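PDB 5IRB: RTX-adhesin from Marinomonas primoryensis, which forms part of a very large calcium-binding adhesin that binds its Antarctic bacterium to diatoms and ice, this piece being a run of three similar beta-rich domains. Local coordinates for residues D39-N51 and A76-N90. Numbering follows the deposited sequence.
Sequences DVFSSGVVTLVIN and ADSDRIVDASVVVTN. With CA (calcium ion), chain H.
F41 lies against V88, whose methyl CG1 stands over the centre of the ring, 3.9 Å from the centroid and 5° off the ring normal, a CH-pi contact. The ring is swung there by a chi1 of 58°, which sets CG between the backbone N and the carbonyl carbon. G44, paired with V88, has no CB to collide with that methyl, so glycine suits the place. On the same face V46 CG2 meets V86 CG2 at 3.8 Å, and L48 CD2 sits 3.5 Å from A84 CB, slightly closer than usual van der Waals contact, small alanine letting the leucine methyl come this near; W65 and V67 of strand 64-70 and L32 of strand 29-38 pack against this layer. The other face carries V45, T47, S85 and V87, beta-branched or small polar residues suited to a more exposed surface.

Antiparallel backbone bonds from S43–T89 to V49–D83 hold the strands together, the last, D83 N to V49 O, being weak. Near one end S42 N (2.7 Å) and S43 N both donate to T89 O, a classic beta bulge. Near the other, N51 N donates to the anti lone pair of D77 OD1 (2.9 Å), orienting a carboxylate that also grips calcium through both oxygens. D79 OD1, I81 O and three waters complete the coordination; D83 OD2 accepts from two of these waters as second shell. The whole is an antiparallel strand pair inside the mixed sheet of a beta-sandwich domain, with calcium bound at the turn from helix 71-76 into strand 81-89, consistent with a stabilising role.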
loop_
_atom_site.group_PDB
_atom_site.type_symbol
_atom_site.label_atom_id
_atom_site.label_comp_id
_atom_site.label_asym_id
_atom_site.label_seq_id
_atom_site.Cartn_x
_atom_site.Cartn_y
_atom_site.Cartn_z
ATOM N N ASP A 39 -11.232 -38.493 -46.988
ATOM C CA ASP A 39 -12.091 -39.581 -47.471
ATOM C C ASP A 39 -13.274 -39.867 -46.546
ATOM O O ASP A 39 -13.188 -39.706 -45.326
ATOM C CB ASP A 39 -11.295 -40.861 -47.624
ATOM C CG ASP A 39 -10.507 -40.883 -48.883
ATOM O OD1 ASP A 39 -11.005 -40.348 -49.880
ATOM O OD2 ASP A 39 -9.405 -41.469 -48.887
ATOM N N VAL A 40 -14.357 -40.330 -47.151
ATOM C CA VAL A 40 -15.551 -40.773 -46.450
ATOM C C VAL A 40 -15.252 -42.010 -45.583
ATOM O O VAL A 40 -14.419 -42.843 -45.939
ATOM C CB VAL A 40 -16.660 -41.101 -47.482
ATOM C CG1 VAL A 40 -17.851 -41.745 -46.802
ATOM C CG2 VAL A 40 -17.081 -39.836 -48.237
ATOM N N PHE A 41 -15.875 -42.093 -44.417
ATOM C CA PHE A 41 -15.671 -43.224 -43.518
ATOM C C PHE A 41 -16.933 -43.420 -42.671
ATOM O O PHE A 41 -17.774 -42.522 -42.600
ATOM C CB PHE A 41 -14.399 -43.026 -42.676
ATOM C CG PHE A 41 -14.387 -41.768 -41.844
ATOM C CD1 PHE A 41 -14.990 -41.737 -40.602
ATOM C CD2 PHE A 41 -13.791 -40.608 -42.322
ATOM C CE1 PHE A 41 -14.961 -40.566 -39.819
ATOM C CE2 PHE A 41 -13.774 -39.438 -41.557
ATOM C CZ PHE A 41 -14.369 -39.422 -40.303
ATOM N N SER A 42 -17.097 -44.597 -42.068
ATOM C CA SER A 42 -18.314 -44.865 -41.308
ATOM C C SER A 42 -18.103 -44.947 -39.796
ATOM O O SER A 42 -19.074 -44.944 -39.036
ATOM C CB SER A 42 -18.975 -46.157 -41.826
ATOM O OG SER A 42 -18.079 -47.259 -41.794
ATOM N N SER A 43 -16.846 -45.009 -39.353
ATOM C CA SER A 43 -16.532 -44.845 -37.939
ATOM C C SER A 43 -15.057 -44.527 -37.790
ATOM O O SER A 43 -14.274 -44.688 -38.735
ATOM C CB SER A 43 -16.879 -46.093 -37.120
ATOM O OG SER A 43 -16.089 -47.201 -37.513
ATOM N N GLY A 44 -14.679 -44.085 -36.600
ATOM C CA GLY A 44 -13.287 -43.810 -36.306
ATOM C C GLY A 44 -13.021 -43.679 -34.817
ATOM O O GLY A 44 -13.952 -43.488 -34.026
ATOM N N VAL A 45 -11.748 -43.813 -34.450
ATOM C CA VAL A 45 -11.292 -43.692 -33.069
ATOM C C VAL A 45 -10.193 -42.649 -32.978
ATOM O O VAL A 45 -9.109 -42.834 -33.538
ATOM C CB VAL A 45 -10.748 -45.022 -32.505
ATOM C CG1 VAL A 45 -10.278 -44.852 -31.043
ATOM C CG2 VAL A 45 -11.780 -46.155 -32.658
ATOM N N VAL A 46 -10.488 -41.550 -32.283
ATOM C CA VAL A 46 -9.487 -40.536 -31.945
ATOM C C VAL A 46 -8.796 -40.828 -30.614
ATOM O O VAL A 46 -9.447 -41.048 -29.591
ATOM C CB VAL A 46 -10.105 -39.129 -31.878
ATOM C CG1 VAL A 46 -9.082 -38.109 -31.362
ATOM C CG2 VAL A 46 -10.635 -38.724 -33.242
ATOM N N THR A 47 -7.466 -40.856 -30.661
ATOM C CA THR A 47 -6.642 -41.025 -29.476
ATOM C C THR A 47 -5.851 -39.745 -29.191
ATOM O O THR A 47 -5.161 -39.221 -30.069
ATOM C CB THR A 47 -5.688 -42.219 -29.639
ATOM O OG1 THR A 47 -6.467 -43.404 -29.862
ATOM C CG2 THR A 47 -4.835 -42.417 -28.388
ATOM N N LEU A 48 -5.951 -39.264 -27.952
ATOM C CA LEU A 48 -5.238 -38.067 -27.505
ATOM C C LEU A 48 -4.281 -38.454 -26.403
ATOM O O LEU A 48 -4.624 -39.271 -25.556
ATOM C CB LEU A 48 -6.192 -37.020 -26.937
ATOM C CG LEU A 48 -7.341 -36.361 -27.686
ATOM C CD1 LEU A 48 -7.848 -35.190 -26.861
ATOM C CD2 LEU A 48 -6.897 -35.884 -29.042
ATOM N N VAL A 49 -3.096 -37.854 -26.381
ATOM C CA VAL A 49 -2.194 -38.065 -25.248
ATOM C C VAL A 49 -1.850 -36.729 -24.623
ATOM O O VAL A 49 -1.458 -35.798 -25.315
ATOM C CB VAL A 49 -0.902 -38.817 -25.642
ATOM C CG1 VAL A 49 0.017 -38.971 -24.419
ATOM C CG2 VAL A 49 -1.242 -40.182 -26.247
ATOM N N ILE A 50 -1.986 -36.651 -23.304
ATOM C CA ILE A 50 -1.749 -35.416 -22.574
ATOM C C ILE A 50 -1.174 -35.777 -21.229
ATOM O O ILE A 50 -1.767 -36.557 -20.474
ATOM C CB ILE A 50 -3.047 -34.589 -22.353
ATOM C CG1 ILE A 50 -3.784 -34.324 -23.670
ATOM C CG2 ILE A 50 -2.738 -33.290 -21.642
ATOM C CD1 ILE A 50 -5.275 -34.177 -23.495
ATOM N N ASN A 51 -0.002 -35.216 -20.948
ATOM C CA ASN A 51 0.701 -35.459 -19.684
ATOM C C ASN A 51 0.913 -36.966 -19.480
ATOM O O ASN A 51 0.765 -37.485 -18.377
ATOM C CB ASN A 51 -0.086 -34.819 -18.525
ATOM C CG ASN A 51 0.656 -34.880 -17.175
ATOM O OD1 ASN A 51 1.869 -34.725 -17.121
ATOM N ND2 ASN A 51 -0.085 -35.092 -16.096
ATOM N N ALA A 76 -0.461 -29.783 -16.436
ATOM C CA ALA A 76 0.822 -30.443 -16.201
ATOM C C ALA A 76 1.597 -30.807 -17.468
ATOM O O ALA A 76 2.798 -31.090 -17.387
ATOM C CB ALA A 76 0.616 -31.696 -15.363
ATOM N N ASP A 77 0.923 -30.839 -18.621
ATOM C CA ASP A 77 1.551 -31.359 -19.843
ATOM C C ASP A 77 2.810 -30.555 -20.164
ATOM O O ASP A 77 2.744 -29.355 -20.447
ATOM C CB ASP A 77 0.563 -31.323 -21.025
ATOM C CG ASP A 77 1.171 -31.839 -22.327
ATOM O OD1 ASP A 77 1.192 -33.086 -22.548
ATOM O OD2 ASP A 77 1.631 -30.986 -23.138
ATOM N N SER A 78 3.949 -31.244 -20.145
ATOM C CA SER A 78 5.254 -30.578 -20.166
ATOM C C SER A 78 5.440 -29.610 -21.333
ATOM O O SER A 78 5.927 -28.501 -21.124
ATOM C CB SER A 78 6.388 -31.600 -20.163
ATOM O OG SER A 78 6.076 -32.688 -21.004
ATOM N N ASP A 79 5.074 -30.001 -22.556
ATOM C CA ASP A 79 5.325 -29.085 -23.664
ATOM C C ASP A 79 4.110 -28.263 -24.069
ATOM O O ASP A 79 4.174 -27.541 -25.055
ATOM C CB ASP A 79 5.882 -29.835 -24.878
ATOM C CG ASP A 79 4.940 -30.909 -25.394
ATOM O OD1 ASP A 79 3.889 -31.145 -24.782
ATOM O OD2 ASP A 79 5.269 -31.526 -26.415
ATOM N N ARG A 80 3.028 -28.345 -23.297
ATOM C CA ARG A 80 1.785 -27.641 -23.639
ATOM C C ARG A 80 1.341 -27.972 -25.073
ATOM O O ARG A 80 0.935 -27.095 -25.836
ATOM C CB ARG A 80 1.927 -26.120 -23.442
ATOM C CG ARG A 80 1.823 -25.646 -21.966
ATOM C CD ARG A 80 3.109 -25.835 -21.184
ATOM N NE ARG A 80 3.058 -25.169 -19.875
ATOM C CZ ARG A 80 2.547 -25.705 -18.767
ATOM N NH1 ARG A 80 2.044 -26.936 -18.779
ATOM N NH2 ARG A 80 2.542 -25.018 -17.636
ATOM N N ILE A 81 1.471 -29.246 -25.433
ATOM C CA ILE A 81 1.000 -29.745 -26.732
ATOM C C ILE A 81 0.188 -31.004 -26.529
ATOM O O ILE A 81 0.637 -31.931 -25.854
ATOM C CB ILE A 81 2.155 -30.065 -27.708
ATOM C CG1 ILE A 81 2.969 -28.820 -28.037
ATOM C CG2 ILE A 81 1.622 -30.663 -29.011
ATOM C CD1 ILE A 81 4.312 -29.163 -28.615
ATOM N N VAL A 82 -1.015 -31.009 -27.095
ATOM C CA VAL A 82 -1.831 -32.204 -27.180
ATOM C C VAL A 82 -1.367 -33.008 -28.413
ATOM O O VAL A 82 -1.383 -32.480 -29.520
ATOM C CB VAL A 82 -3.319 -31.856 -27.308
ATOM C CG1 VAL A 82 -4.148 -33.135 -27.490
ATOM C CG2 VAL A 82 -3.805 -31.055 -26.101
ATOM N N ASP A 83 -0.962 -34.266 -28.226
ATOM C CA ASP A 83 -0.695 -35.161 -29.364
ATOM C C ASP A 83 -1.940 -35.990 -29.675
ATOM O O ASP A 83 -2.538 -36.589 -28.778
ATOM C CB ASP A 83 0.503 -36.087 -29.089
ATOM C CG ASP A 83 1.783 -35.324 -28.713
ATOM O OD1 ASP A 83 2.170 -34.359 -29.417
ATOM O OD2 ASP A 83 2.429 -35.712 -27.712
ATOM N N ALA A 84 -2.309 -36.050 -30.949
ATOM C CA ALA A 84 -3.524 -36.754 -31.324
ATOM C C ALA A 84 -3.296 -37.659 -32.524
ATOM O O ALA A 84 -2.502 -37.350 -33.404
ATOM C CB ALA A 84 -4.619 -35.759 -31.630
ATOM N N SER A 85 -3.990 -38.780 -32.542
ATOM C CA SER A 85 -4.045 -39.585 -33.756
ATOM C C SER A 85 -5.430 -40.194 -33.962
ATOM O O SER A 85 -6.246 -40.268 -33.026
ATOM C CB SER A 85 -2.961 -40.665 -33.722
ATOM O OG SER A 85 -3.199 -41.588 -32.675
ATOM N N VAL A 86 -5.720 -40.579 -35.207
ATOM C CA VAL A 86 -7.018 -41.160 -35.518
ATOM C C VAL A 86 -6.856 -42.365 -36.468
ATOM O O VAL A 86 -5.976 -42.369 -37.329
ATOM C CB VAL A 86 -7.970 -40.100 -36.119
ATOM C CG1 VAL A 86 -7.434 -39.565 -37.436
ATOM C CG2 VAL A 86 -9.405 -40.650 -36.270
ATOM N N VAL A 87 -7.664 -43.397 -36.259
ATOM C CA VAL A 87 -7.886 -44.415 -37.286
ATOM C C VAL A 87 -9.378 -44.449 -37.624
ATOM O O VAL A 87 -10.220 -44.388 -36.720
ATOM C CB VAL A 87 -7.387 -45.793 -36.841
ATOM C CG1 VAL A 87 -8.007 -46.186 -35.522
ATOM C CG2 VAL A 87 -7.679 -46.840 -37.916
ATOM N N VAL A 88 -9.698 -44.480 -38.918
ATOM C CA VAL A 88 -11.080 -44.525 -39.378
ATOM C C VAL A 88 -11.310 -45.758 -40.275
ATOM O O VAL A 88 -10.363 -46.295 -40.850
ATOM C CB VAL A 88 -11.481 -43.276 -40.184
ATOM C CG1 VAL A 88 -11.205 -41.996 -39.411
ATOM C CG2 VAL A 88 -10.777 -43.267 -41.546
ATOM N N THR A 89 -12.565 -46.176 -40.396
ATOM C CA THR A 89 -12.940 -47.345 -41.202
ATOM C C THR A 89 -14.136 -46.975 -42.046
ATOM O O THR A 89 -14.994 -46.235 -41.582
ATOM C CB THR A 89 -13.303 -48.559 -40.333
ATOM O OG1 THR A 89 -12.225 -48.828 -39.433
ATOM C CG2 THR A 89 -13.562 -49.786 -41.214
ATOM N N ASN A 90 -14.205 -47.477 -43.281
ATOM C CA ASN A 90 -15.417 -47.274 -44.078
ATOM C C ASN A 90 -16.202 -48.566 -44.231
ATOM O O ASN A 90 -15.817 -49.601 -43.689
ATOM C CB ASN A 90 -15.081 -46.689 -45.462
ATOM C CG ASN A 90 -14.377 -47.691 -46.403
ATOM O OD1 ASN A 90 -14.188 -48.867 -46.089
ATOM N ND2 ASN A 90 -13.979 -47.197 -47.559
HETATM CA CA CA H . 2.375 -32.944 -24.614
HETATM O O HOH W 1 -14.339 -44.268 -48.301
HETATM O O HOH W 2 1.266 -35.221 -24.932
HETATM O O HOH W 3 4.111 -34.010 -23.106
HETATM O O HOH W 4 3.672 -33.674 -26.583
#